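Local coordinates for 4-oxalocrotonate decarboxylase NahK (Pseudomonas putida, PDB 5D2J), which catalyses the decarboxylation of (3E)-2-oxohex-3-enedioate to 2-oxopent-4-enoate and carbon dioxide, a step in aromatic hydrocarbon breakdown, at residues 33-38 with 160-165; 114-119 with 236-241. The protein carries 1 engineered substitution. One frame throughout, in Å; residues are numbered along the deposited sequence.

Interaction 1: 33-38 with 160-165; sequences GKVTND and PISVVA. Engineered in segment 160-165: P160 (natural residue Leu).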
loop_
_atom_site.group_PDB
_atom_site.type_symbol
_atom_site.label_atom_id
_atom_site.label_comp_id
_atom_site.label_asym_id
_atom_site.label_seq_id
_atom_site.Cartn_x
_atom_site.Cartn_y
_atom_site.Cartn_z
ATOM N N GLY A 33 6.897 14.614 -13.425
ATOM C CA GLY A 33 7.343 15.549 -12.403
ATOM C C GLY A 33 6.345 15.528 -11.256
ATOM O O GLY A 33 5.171 15.198 -11.470
ATOM N N LYS A 34 6.782 15.863 -10.041
ATOM C CA LYS A 34 5.838 15.863 -8.923
ATOM C C LYS A 34 4.791 16.957 -9.117
ATOM O O LYS A 34 5.120 18.106 -9.434
ATOM C CB LYS A 34 6.541 15.943 -7.554
ATOM C CG LYS A 34 7.140 17.278 -7.178
ATOM C CD LYS A 34 7.769 17.211 -5.792
ATOM C CE LYS A 34 8.502 18.504 -5.441
ATOM N NZ LYS A 34 7.589 19.686 -5.419
ATOM N N VAL A 35 3.527 16.590 -8.952
ATOM C CA VAL A 35 2.431 17.467 -9.367
ATOM C C VAL A 35 2.356 18.768 -8.577
ATOM O O VAL A 35 1.817 19.761 -9.064
ATOM C CB VAL A 35 1.066 16.735 -9.377
ATOM C CG1 VAL A 35 1.047 15.691 -10.483
ATOM C CG2 VAL A 35 0.766 16.093 -8.017
ATOM N N THR A 36 2.917 18.771 -7.373
ATOM C CA THR A 36 2.955 19.984 -6.560
ATOM C C THR A 36 3.923 21.031 -7.113
ATOM O O THR A 36 3.968 22.163 -6.631
ATOM C CB THR A 36 3.300 19.679 -5.092
ATOM O OG1 THR A 36 4.497 18.894 -5.037
ATOM C CG2 THR A 36 2.168 18.903 -4.440
ATOM N N ASN A 37 4.708 20.659 -8.120
ATOM C CA ASN A 37 5.519 21.651 -8.819
ATOM C C ASN A 37 4.619 22.595 -9.607
ATOM O O ASN A 37 4.899 23.789 -9.727
ATOM C CB ASN A 37 6.517 20.977 -9.767
ATOM C CG ASN A 37 7.755 20.473 -9.055
ATOM O OD1 ASN A 37 7.909 20.641 -7.844
ATOM N ND2 ASN A 37 8.650 19.845 -9.810
ATOM N N ASP A 38 3.538 22.047 -10.146
ATOM C CA ASP A 38 2.598 22.829 -10.936
ATOM C C ASP A 38 1.459 23.381 -10.076
ATOM O O ASP A 38 0.869 24.417 -10.400
ATOM C CB ASP A 38 2.060 21.993 -12.104
ATOM C CG ASP A 38 2.939 22.087 -13.346
ATOM O OD1 ASP A 38 4.027 22.698 -13.266
ATOM O OD2 ASP A 38 2.545 21.542 -14.398
ATOM N N PRO A 160 4.745 14.138 0.211
ATOM C CA PRO A 160 3.637 13.226 0.550
ATOM C C PRO A 160 2.322 13.541 -0.162
ATOM O O PRO A 160 1.550 12.628 -0.450
ATOM C CB PRO A 160 3.469 13.419 2.064
ATOM C CG PRO A 160 4.026 14.768 2.336
ATOM C CD PRO A 160 5.189 14.907 1.388
ATOM N N ILE A 161 2.066 14.816 -0.433
ATOM C CA ILE A 161 0.854 15.199 -1.165
ATOM C C ILE A 161 0.857 14.612 -2.584
ATOM O O ILE A 161 -0.124 13.994 -3.010
ATOM C CB ILE A 161 0.651 16.727 -1.134
ATOM C CG1 ILE A 161 0.240 17.147 0.280
ATOM C CG2 ILE A 161 -0.394 17.178 -2.149
ATOM C CD1 ILE A 161 0.221 18.639 0.507
ATOM N N SER A 162 1.968 14.766 -3.297
ATOM C CA SER A 162 2.107 14.153 -4.613
ATOM C C SER A 162 1.963 12.635 -4.526
ATOM O O SER A 162 1.339 12.007 -5.382
ATOM C CB SER A 162 3.452 14.524 -5.245
ATOM O OG SER A 162 3.553 15.918 -5.472
ATOM N N VAL A 163 2.536 12.044 -3.483
ATOM C CA VAL A 163 2.481 10.597 -3.320
ATOM C C VAL A 163 1.053 10.100 -3.103
ATOM O O VAL A 163 0.649 9.084 -3.680
ATOM C CB VAL A 163 3.426 10.140 -2.190
ATOM C CG1 VAL A 163 3.175 8.682 -1.807
ATOM C CG2 VAL A 163 4.864 10.348 -2.638
ATOM N N VAL A 164 0.281 10.824 -2.295
ATOM C CA VAL A 164 -1.132 10.478 -2.118
ATOM C C VAL A 164 -1.880 10.518 -3.446
ATOM O O VAL A 164 -2.666 9.621 -3.754
ATOM C CB VAL A 164 -1.817 11.402 -1.095
ATOM C CG1 VAL A 164 -3.330 11.235 -1.150
ATOM C CG2 VAL A 164 -1.309 11.086 0.299
ATOM N N ALA A 165 -1.614 11.551 -4.236
ATOM C CA ALA A 165 -2.272 11.712 -5.528
ATOM C C ALA A 165 -1.922 10.559 -6.472
ATOM O O ALA A 165 -2.718 10.195 -7.339
ATOM C CB ALA A 165 -1.883 13.044 -6.142
#

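Interaction 2: 114-119 with 236-241; sequences EAEISV and FIMTGG. With MG (magnesium ion), chain C; 0L1 (hexanedioic acid), chain E.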
loop_
_atom_site.group_PDB
_atom_site.type_symbol
_atom_site.label_atom_id
_atom_site.label_comp_id
_atom_site.label_asym_id
_atom_site.label_seq_id
_atom_site.Cartn_x
_atom_site.Cartn_y
_atom_site.Cartn_z
ATOM N N GLU A 114 8.627 -4.565 -0.564
ATOM C CA GLU A 114 8.535 -4.440 0.893
ATOM C C GLU A 114 7.764 -5.654 1.360
ATOM O O GLU A 114 6.749 -6.000 0.753
ATOM C CB GLU A 114 7.648 -3.259 1.303
ATOM C CG GLU A 114 7.978 -1.883 0.791
ATOM C CD GLU A 114 6.974 -0.850 1.300
ATOM O OE1 GLU A 114 5.805 -0.836 0.826
ATOM O OE2 GLU A 114 7.350 -0.063 2.191
ATOM N N ALA A 115 8.190 -6.271 2.458
ATOM C CA ALA A 115 7.383 -7.343 3.061
ATOM C C ALA A 115 6.364 -6.750 4.033
ATOM O O ALA A 115 6.689 -5.835 4.788
ATOM C CB ALA A 115 8.267 -8.331 3.774
ATOM N N GLU A 116 5.125 -7.243 3.996
ATOM C CA GLU A 116 4.061 -6.720 4.847
ATOM C C GLU A 116 3.197 -7.870 5.335
ATOM O O GLU A 116 3.372 -9.015 4.898
ATOM C CB GLU A 116 3.197 -5.705 4.079
ATOM C CG GLU A 116 4.014 -4.714 3.249
ATOM C CD GLU A 116 3.266 -3.444 2.885
ATOM O OE1 GLU A 116 2.108 -3.270 3.318
ATOM O OE2 GLU A 116 3.860 -2.602 2.173
ATOM N N ILE A 117 2.271 -7.574 6.245
ATOM C CA ILE A 117 1.252 -8.550 6.622
ATOM C C ILE A 117 -0.097 -7.908 6.332
ATOM O O ILE A 117 -0.306 -6.723 6.616
ATOM C CB ILE A 117 1.392 -9.043 8.101
ATOM C CG1 ILE A 117 0.470 -10.242 8.362
ATOM C CG2 ILE A 117 1.146 -7.913 9.115
ATOM C CD1 ILE A 117 0.878 -11.500 7.593
ATOM N N SER A 118 -0.987 -8.662 5.693
ATOM C CA SER A 118 -2.291 -8.133 5.332
ATOM C C SER A 118 -3.345 -8.812 6.186
ATOM O O SER A 118 -3.092 -9.868 6.776
ATOM C CB SER A 118 -2.583 -8.398 3.856
ATOM O OG SER A 118 -1.651 -7.718 3.027
ATOM N N VAL A 119 -4.522 -8.197 6.258
ATOM C CA VAL A 119 -5.664 -8.828 6.903
ATOM C C VAL A 119 -6.852 -8.751 5.961
ATOM O O VAL A 119 -6.896 -7.903 5.063
ATOM C CB VAL A 119 -6.045 -8.157 8.248
ATOM C CG1 VAL A 119 -4.925 -8.304 9.281
ATOM C CG2 VAL A 119 -6.427 -6.682 8.029
ATOM N N PHE A 236 -9.572 -6.482 1.969
ATOM C CA PHE A 236 -8.168 -6.875 2.100
ATOM C C PHE A 236 -7.388 -5.607 2.427
ATOM O O PHE A 236 -7.533 -4.598 1.747
ATOM C CB PHE A 236 -7.719 -7.487 0.774
ATOM C CG PHE A 236 -6.263 -7.844 0.705
ATOM C CD1 PHE A 236 -5.805 -9.052 1.210
ATOM C CD2 PHE A 236 -5.367 -7.007 0.065
ATOM C CE1 PHE A 236 -4.467 -9.398 1.110
ATOM C CE2 PHE A 236 -4.024 -7.344 -0.038
ATOM C CZ PHE A 236 -3.572 -8.539 0.496
ATOM N N ILE A 237 -6.586 -5.638 3.488
ATOM C CA ILE A 237 -5.824 -4.455 3.879
ATOM C C ILE A 237 -4.349 -4.781 4.051
ATOM O O ILE A 237 -3.999 -5.602 4.888
ATOM C CB ILE A 237 -6.310 -3.891 5.228
ATOM C CG1 ILE A 237 -7.822 -3.635 5.206
ATOM C CG2 ILE A 237 -5.540 -2.611 5.566
ATOM C CD1 ILE A 237 -8.406 -3.291 6.606
ATOM N N MET A 238 -3.491 -4.127 3.274
ATOM C CA MET A 238 -2.044 -4.283 3.429
ATOM C C MET A 238 -1.571 -3.262 4.444
ATOM O O MET A 238 -1.616 -2.059 4.188
ATOM C CB MET A 238 -1.330 -4.077 2.095
ATOM C CG MET A 238 -1.630 -5.153 1.083
ATOM S SD MET A 238 -0.621 -4.957 -0.389
ATOM C CE MET A 238 0.985 -4.858 0.383
ATOM N N THR A 239 -1.115 -3.735 5.602
ATOM C CA THR A 239 -0.983 -2.836 6.749
ATOM C C THR A 239 0.250 -1.949 6.823
ATOM O O THR A 239 0.266 -1.003 7.614
ATOM C CB THR A 239 -1.173 -3.569 8.093
ATOM O OG1 THR A 239 -0.175 -4.588 8.239
ATOM C CG2 THR A 239 -2.564 -4.211 8.157
ATOM N N GLY A 240 1.270 -2.245 6.021
ATOM C CA GLY A 240 2.463 -1.408 5.986
ATOM C C GLY A 240 3.782 -2.162 5.911
ATOM O O GLY A 240 3.848 -3.355 6.213
ATOM N N GLY A 241 4.840 -1.461 5.511
ATOM C CA GLY A 241 6.144 -2.092 5.363
ATOM C C GLY A 241 6.761 -2.571 6.669
ATOM O O GLY A 241 7.000 -1.779 7.591
HETATM MG MG MG C . 3.715 -0.683 1.414
HETATM O O1 0L1 E . 4.633 2.684 2.256
HETATM C C2 0L1 E . 4.057 2.552 1.139
HETATM O O2 0L1 E . 3.610 1.421 0.799
HETATM C C3 0L1 E . 3.899 3.745 0.217
HETATM C C4 0L1 E . 5.242 4.414 -0.009
HETATM C C5 0L1 E . 5.071 5.532 -1.015
HETATM C C6 0L1 E . 6.350 6.335 -1.159
HETATM C C7 0L1 E . 7.392 5.576 -1.955
HETATM O O4 0L1 E . 7.164 5.270 -3.157
HETATM O O3 0L1 E . 8.500 5.265 -1.431
HETATM O O HOH W 1 4.575 0.277 3.148
HETATM O O HOH W 2 1.728 -0.833 2.287
HETATM O O HOH W 3 2.421 -5.109 7.498
#

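Interaction 1: 33-38 with 160-165
S162 points its hydroxyl from the helix into the turn K34-V35-T36, which wraps round it. The backbone N of T36 gives S162 OG a weak hydrogen bond, long at 3.5 Å but fairly straight (157° at the hydrogen), while K34 CB packs against the same oxygen at 3.6 Å. Beside this polar centre, T36 CG2 meets I161 CG2 at 3.8 Å, the two side chains crossing at about a right angle, and V35 CG2 reaches A165 CB at 4.5 Å. The carboxylate of D159, just ahead of the helix, ties the two hydroxyls together: OD1 bonds S162 OG and OD2 bonds T36 OG1. K34 also braces the turn itself. Its chain runs extended and then bends at the last torsion (chi4 61°), bringing NZ back to T36 OG1 (3.2 Å) and to N37 OD1 (2.6 Å), with a long, weak ion pair to D159. Cut back to an alanine, this position would probably leave N37 OD1 and T36 OG1 without the ammonium donor and free the N37 amide to turn. Outward from the turn, V35 packs on L18 and I22 of helix 12-27, and I22 also meets A165. I161 and V164 lean on helix 44-60, and V163 faces I87 of strand 87-92, so helix 160-165 is wedged between the N-terminal helices and the sheet.

Interaction 2: 114-119 with 236-241
V119 and I237 form an antiparallel hydrogen-bonded pair, V119 N to I237 O at 3.0 Å and I237 N to V119 O at 2.8 Å, followed by the non-hydrogen-bonded pair S118-M238, with the strand axes 4.7 Å apart. Past M238 the ladder changes character: I117 O takes both the backbone N and the hydroxyl of T239, the latter at 2.7 Å. T239 OG1 lies between the backbone N and carbonyl carbon (chi1 61°), which turns it toward that oxygen. On the S118 side of the sheet, the F236 ring brings CZ to 3.3 Å from S118 OG, whose hydroxyl bonds T145. E116 extends over G240 and divides its carboxylate: OE1 receives a weak bond from G240 N and a water hydrogen bond, while OE2 binds magnesium at 2.1 Å. E114 OE1 binds the ion at 2.2 Å. A side chain on G241 would run into E114 OE2, and the backbone angles of G240 call for glycine. E147, two waters and hexanedioic acid O2 complete six ligands. Magnesium offsets the close approach of E114 OE1 and E116 OE2 (3.0 Å). The acid's O2 stands across the ion from E116 OE2 and beside E114 OE1; the magnesium probably polarises that carboxylate.

How the interactions relate
Interactions 1 and 2 lie on different sides of the bound hexanedioic acid, their centres about 24 Å apart and their nearest atoms about 10 Å apart, without touching. Interaction 2 holds the magnesium to which one carboxylate of the acid is bound; S169 and K69 also hydrogen-bond the ligand. Interaction 1 reaches the pocket indirectly: the S162 side chain is about 10 Å from the acid, but the next residue, V163, points away from the 33-38 turn and sets CG1 3.8 Å from C5 of the ligand. The turn thus backs a helix that lines the pocket. Along the chain the order is 33-38, 114-119, 160-165, 236-241, so one contact's segments are interleaved with the other's.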